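Local atomic coordinates of probable acetolactate synthase isozyme III (Small subunit) (Nitrosomonas europaea ATCC 19718, PDB entry 2PC6), a protein that is probably the small, non-catalytic subunit of a two-component enzyme, built from two ACT-like domains joined end to end along one chain. Residues L75-L78 with S79-G82; E102-R105 with L106-F110. All coordinates share one frame; numbering follows the deposited sequence.

Interaction 1. Residues L75-L78 with S79-G82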
loop_
_atom_site.group_PDB
_atom_site.type_symbol
_atom_site.label_atom_id
_atom_site.label_comp_id
_atom_site.label_asym_id
_atom_site.label_seq_id
_atom_site.Cartn_x
_atom_site.Cartn_y
_atom_site.Cartn_z
ATOM N N LEU A 75 -10.461 -5.938 -14.720
ATOM C CA LEU A 75 -9.697 -6.866 -13.894
ATOM C C LEU A 75 -8.742 -7.650 -14.779
ATOM O O LEU A 75 -9.149 -8.187 -15.817
ATOM C CB LEU A 75 -10.659 -7.848 -13.194
ATOM C CG LEU A 75 -10.005 -8.833 -12.222
ATOM C CD1 LEU A 75 -10.948 -9.311 -11.130
ATOM C CD2 LEU A 75 -9.377 -10.024 -12.985
ATOM N N ILE A 76 -7.485 -7.720 -14.364
ATOM C CA ILE A 76 -6.484 -8.544 -15.032
ATOM C C ILE A 76 -5.649 -9.283 -13.984
ATOM O O ILE A 76 -5.441 -8.790 -12.865
ATOM C CB ILE A 76 -5.594 -7.713 -15.972
ATOM C CG1 ILE A 76 -4.759 -8.614 -16.896
ATOM C CG2 ILE A 76 -4.678 -6.742 -15.172
ATOM N N ASP A 77 -5.224 -10.497 -14.320
ATOM C CA ASP A 77 -4.175 -11.144 -13.575
ATOM C C ASP A 77 -2.933 -10.470 -14.133
ATOM O O ASP A 77 -2.494 -10.767 -15.250
ATOM C CB ASP A 77 -4.128 -12.659 -13.806
ATOM C CG ASP A 77 -3.009 -13.348 -12.994
ATOM O OD1 ASP A 77 -1.802 -13.032 -13.198
ATOM O OD2 ASP A 77 -3.330 -14.214 -12.142
ATOM N N LEU A 78 -2.420 -9.515 -13.376
ATOM C CA LEU A 78 -1.251 -8.790 -13.780
ATOM C C LEU A 78 -0.088 -9.716 -14.066
ATOM O O LEU A 78 0.725 -9.404 -14.918
ATOM C CB LEU A 78 -0.852 -7.808 -12.694
ATOM C CG LEU A 78 -0.069 -6.635 -13.240
ATOM C CD1 LEU A 78 -0.994 -5.740 -14.061
ATOM C CD2 LEU A 78 0.558 -5.907 -12.091
ATOM N N SER A 79 -0.042 -10.863 -13.379
ATOM C CA SER A 79 1.099 -11.795 -13.437
ATOM C C SER A 79 1.192 -12.544 -14.754
ATOM O O SER A 79 2.241 -13.119 -15.055
ATOM C CB SER A 79 1.009 -12.847 -12.329
ATOM O OG SER A 79 0.897 -12.299 -11.028
ATOM N N SER A 80 0.096 -12.575 -15.517
ATOM C CA SER A 80 0.064 -13.272 -16.795
ATOM C C SER A 80 0.582 -12.455 -17.954
ATOM O O SER A 80 0.485 -12.870 -19.092
ATOM C CB SER A 80 -1.319 -13.849 -17.123
ATOM O OG SER A 80 -2.382 -13.010 -16.700
ATOM N N GLU A 81 1.173 -11.303 -17.679
ATOM C CA GLU A 81 1.754 -10.520 -18.762
ATOM C C GLU A 81 2.983 -9.776 -18.198
ATOM O O GLU A 81 3.276 -9.942 -17.023
ATOM C CB GLU A 81 0.667 -9.593 -19.321
ATOM C CG GLU A 81 0.653 -9.422 -20.809
ATOM C CD GLU A 81 0.381 -10.693 -21.579
ATOM O OE1 GLU A 81 -0.752 -11.207 -21.500
ATOM O OE2 GLU A 81 1.305 -11.169 -22.290
ATOM N N GLY A 82 3.726 -9.020 -19.012
ATOM C CA GLY A 82 4.827 -8.217 -18.467
ATOM C C GLY A 82 4.261 -7.186 -17.463
ATOM O O GLY A 82 3.177 -6.641 -17.675
HETATM O O HOH W 1 0.665 -7.174 -17.121
#

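Interaction 2. Residues E102-R105 with L106-F110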
loop_
_atom_site.group_PDB
_atom_site.type_symbol
_atom_site.label_atom_id
_atom_site.label_comp_id
_atom_site.label_asym_id
_atom_site.label_seq_id
_atom_site.Cartn_x
_atom_site.Cartn_y
_atom_site.Cartn_z
ATOM N N GLU A 102 25.669 -1.078 11.997
ATOM C CA GLU A 102 25.174 -2.186 11.209
ATOM C C GLU A 102 23.882 -1.841 10.460
ATOM O O GLU A 102 23.783 -2.081 9.252
ATOM C CB GLU A 102 24.984 -3.436 12.084
ATOM C CG GLU A 102 24.360 -4.680 11.326
ATOM C CD GLU A 102 25.244 -5.248 10.181
ATOM O OE1 GLU A 102 26.458 -4.963 10.140
ATOM O OE2 GLU A 102 24.738 -6.010 9.336
HETATM N N MSE A 103 22.909 -1.274 11.185
HETATM C CA MSE A 103 21.621 -0.838 10.636
HETATM C C MSE A 103 21.814 0.239 9.618
HETATM O O MSE A 103 21.120 0.247 8.610
HETATM C CB MSE A 103 20.674 -0.317 11.718
HETATM C CG MSE A 103 20.157 -1.352 12.673
HETATM SE SE MSE A 103 19.181 -2.813 11.800
HETATM C CE MSE A 103 20.663 -4.060 11.417
ATOM N N LYS A 104 22.747 1.161 9.860
ATOM C CA LYS A 104 23.040 2.163 8.843
ATOM C C LYS A 104 23.650 1.494 7.581
ATOM O O LYS A 104 23.247 1.798 6.443
ATOM C CB LYS A 104 23.930 3.261 9.408
ATOM C CG LYS A 104 24.328 4.362 8.391
ATOM C CD LYS A 104 23.083 5.150 7.811
ATOM C CE LYS A 104 23.525 6.513 7.204
ATOM N NZ LYS A 104 23.879 6.465 5.730
ATOM N N ARG A 105 24.591 0.567 7.764
ATOM C CA ARG A 105 25.122 -0.166 6.573
ATOM C C ARG A 105 24.043 -0.875 5.763
ATOM O O ARG A 105 24.078 -0.773 4.533
ATOM C CB ARG A 105 26.209 -1.168 6.902
ATOM C CG ARG A 105 27.498 -0.534 7.218
ATOM C CD ARG A 105 28.561 -1.595 7.375
ATOM N NE ARG A 105 28.271 -2.529 8.463
ATOM C CZ ARG A 105 28.706 -2.369 9.712
ATOM N NH1 ARG A 105 29.428 -1.305 10.036
ATOM N NH2 ARG A 105 28.396 -3.274 10.642
ATOM N N LEU A 106 23.091 -1.546 6.446
ATOM C CA LEU A 106 21.989 -2.257 5.767
ATOM C C LEU A 106 21.071 -1.306 5.066
ATOM O O LEU A 106 20.677 -1.541 3.898
ATOM C CB LEU A 106 21.178 -3.149 6.703
ATOM C CG LEU A 106 21.765 -4.502 7.080
ATOM C CD1 LEU A 106 20.898 -5.260 8.170
ATOM C CD2 LEU A 106 21.966 -5.394 5.839
ATOM N N ALA A 107 20.725 -0.216 5.737
ATOM C CA ALA A 107 19.954 0.802 5.039
ATOM C C ALA A 107 20.699 1.188 3.735
ATOM O O ALA A 107 20.087 1.142 2.658
ATOM C CB ALA A 107 19.666 2.028 5.925
ATOM N N ASP A 108 21.979 1.557 3.794
ATOM C CA ASP A 108 22.670 2.020 2.574
ATOM C C ASP A 108 22.738 0.933 1.514
ATOM O O ASP A 108 22.562 1.181 0.339
ATOM C CB ASP A 108 24.109 2.531 2.844
ATOM C CG ASP A 108 24.161 3.777 3.777
ATOM O OD1 ASP A 108 23.175 4.543 3.866
ATOM O OD2 ASP A 108 25.231 3.995 4.425
ATOM N N ILE A 109 22.994 -0.286 1.938
ATOM C CA ILE A 109 23.138 -1.386 0.980
ATOM C C ILE A 109 21.842 -1.578 0.166
ATOM O O ILE A 109 21.889 -1.746 -1.045
ATOM C CB ILE A 109 23.544 -2.687 1.704
ATOM C CG1 ILE A 109 25.009 -2.604 2.112
ATOM C CG2 ILE A 109 23.281 -3.908 0.816
ATOM C CD1 ILE A 109 25.383 -3.529 3.257
ATOM N N PHE A 110 20.696 -1.532 0.846
ATOM C CA PHE A 110 19.389 -1.691 0.210
ATOM C C PHE A 110 18.841 -0.374 -0.284
ATOM O O PHE A 110 17.705 -0.297 -0.696
ATOM C CB PHE A 110 18.441 -2.327 1.205
ATOM C CG PHE A 110 18.642 -3.816 1.344
ATOM C CD1 PHE A 110 19.594 -4.326 2.213
ATOM C CD2 PHE A 110 17.900 -4.693 0.571
ATOM C CE1 PHE A 110 19.778 -5.725 2.337
ATOM C CE2 PHE A 110 18.084 -6.095 0.649
ATOM C CZ PHE A 110 19.006 -6.620 1.524
#

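Interaction 1. Residues L75-L78 with S79-G82
Asp77 O is held twice by Ser80: the hydroxyl OG donates to it over 2.7 Å and the amide N of the same residue over 3.2 Å. Both donors reach the oxygen from the same face of its carbonyl, the hydroxyl tilted only 23° from the plane and the amide standing well above it. Serine suits this place because its short side chain can fold back on the turn just behind it. The Asp77 carboxylate adds a looser tie on this tight side. With CG anti to the backbone N, chi1 (-179°) places OD1 2.8 Å from Ser79 N, a bent, weak bond that resembles an Asx turn, while OD2 binds His5. Leu78 to Ser80 form a short 3-10 turn directly after strand 72-77, an outermost strand, within this chain, of the four-stranded sheet of a βαββαβ ACT domain, and start the link to strand 83-94. The buried, apolar Leu78 side chain packs on Ile6 and Ser8 of the neighbouring strand 3-12, and Ser79 OG bonds to Ile6 N. Toward solvent the grip slackens. Glu81 N reaches Leu78 O over 3.4 Å, a weak bond, and a water bridges that same oxygen to Gly82 O, 3.1 Å from Leu78 O and 2.6 Å from Gly82 O. Charged and exposed, the Glu81 carboxylate makes a long, weak ion pair with Arg161.

Interaction 2. Residues E102-R105 with L106-F110
Lys104 NZ faces both carboxylate oxygens of Asp108, one helical turn on, nearer OD1 at 2.8 Å than OD2 at 3.1 Å. The nearer contact, on the syn lone pair of OD1, is the main bond of this salt bridge; the one to OD2 is weak. Lys104 leaves the backbone with CG anti to N (chi1 179°), and bends at chi2 (61°) and again at chi4 bring its ammonium round to the two carboxylate oxygens. Lysine and aspartate suit this exposed face, where a long and a short chain can meet across four residues. A second ion pair spans three: Arg105 NH2 donates over 2.6 Å to Glu102 OE1, which accepts through its anti lone pair and lies close to the guanidinium plane of Arg105. Both partners also touch a crystal neighbour, which may influence their poses. The other oxygen, Glu102 OE2, borders Leu106 CG at 4.0 Å, near the edge of the apolar side. There Met103, a selenomethionine, bends so that its CE meets Leu106 CD1 at 3.5 Å, the two chains lying side by side. Regular bonds such as Ala107 N to Met103 O (2.9 Å) hold the spacing. This apolar side of helix 98-109 faces inward: small Ala107 sits on Ile124 and Met103 on Tyr122 of strand 121-128, while Leu106 meets Phe136 and Ala139 of helix 130-139, whose Phe136 also stacks edge-to-face with Phe110.

How the interactions relate
Interaction 1 lies at the end of the first ACT-like unit, where the chain crosses to strand 83-94, the first of the second unit; interaction 2 lies in that second unit, on helix 98-109, which follows this strand. Each unit has a four-stranded antiparallel sheet of strand order 2-3-1-4 with two helices. The contacts' centres are 34 Å apart and their nearest atoms about 21 Å, so they are joined through the fold alone. The calcium ion belongs to the first unit, bound by Asn67, Leu69 and Val72, with Leu75 packing on Asn67. An unidentified ligand about 4 Å from the Ile109 side chain probably comes from the crystallisation liquor and does not by itself establish a functional site.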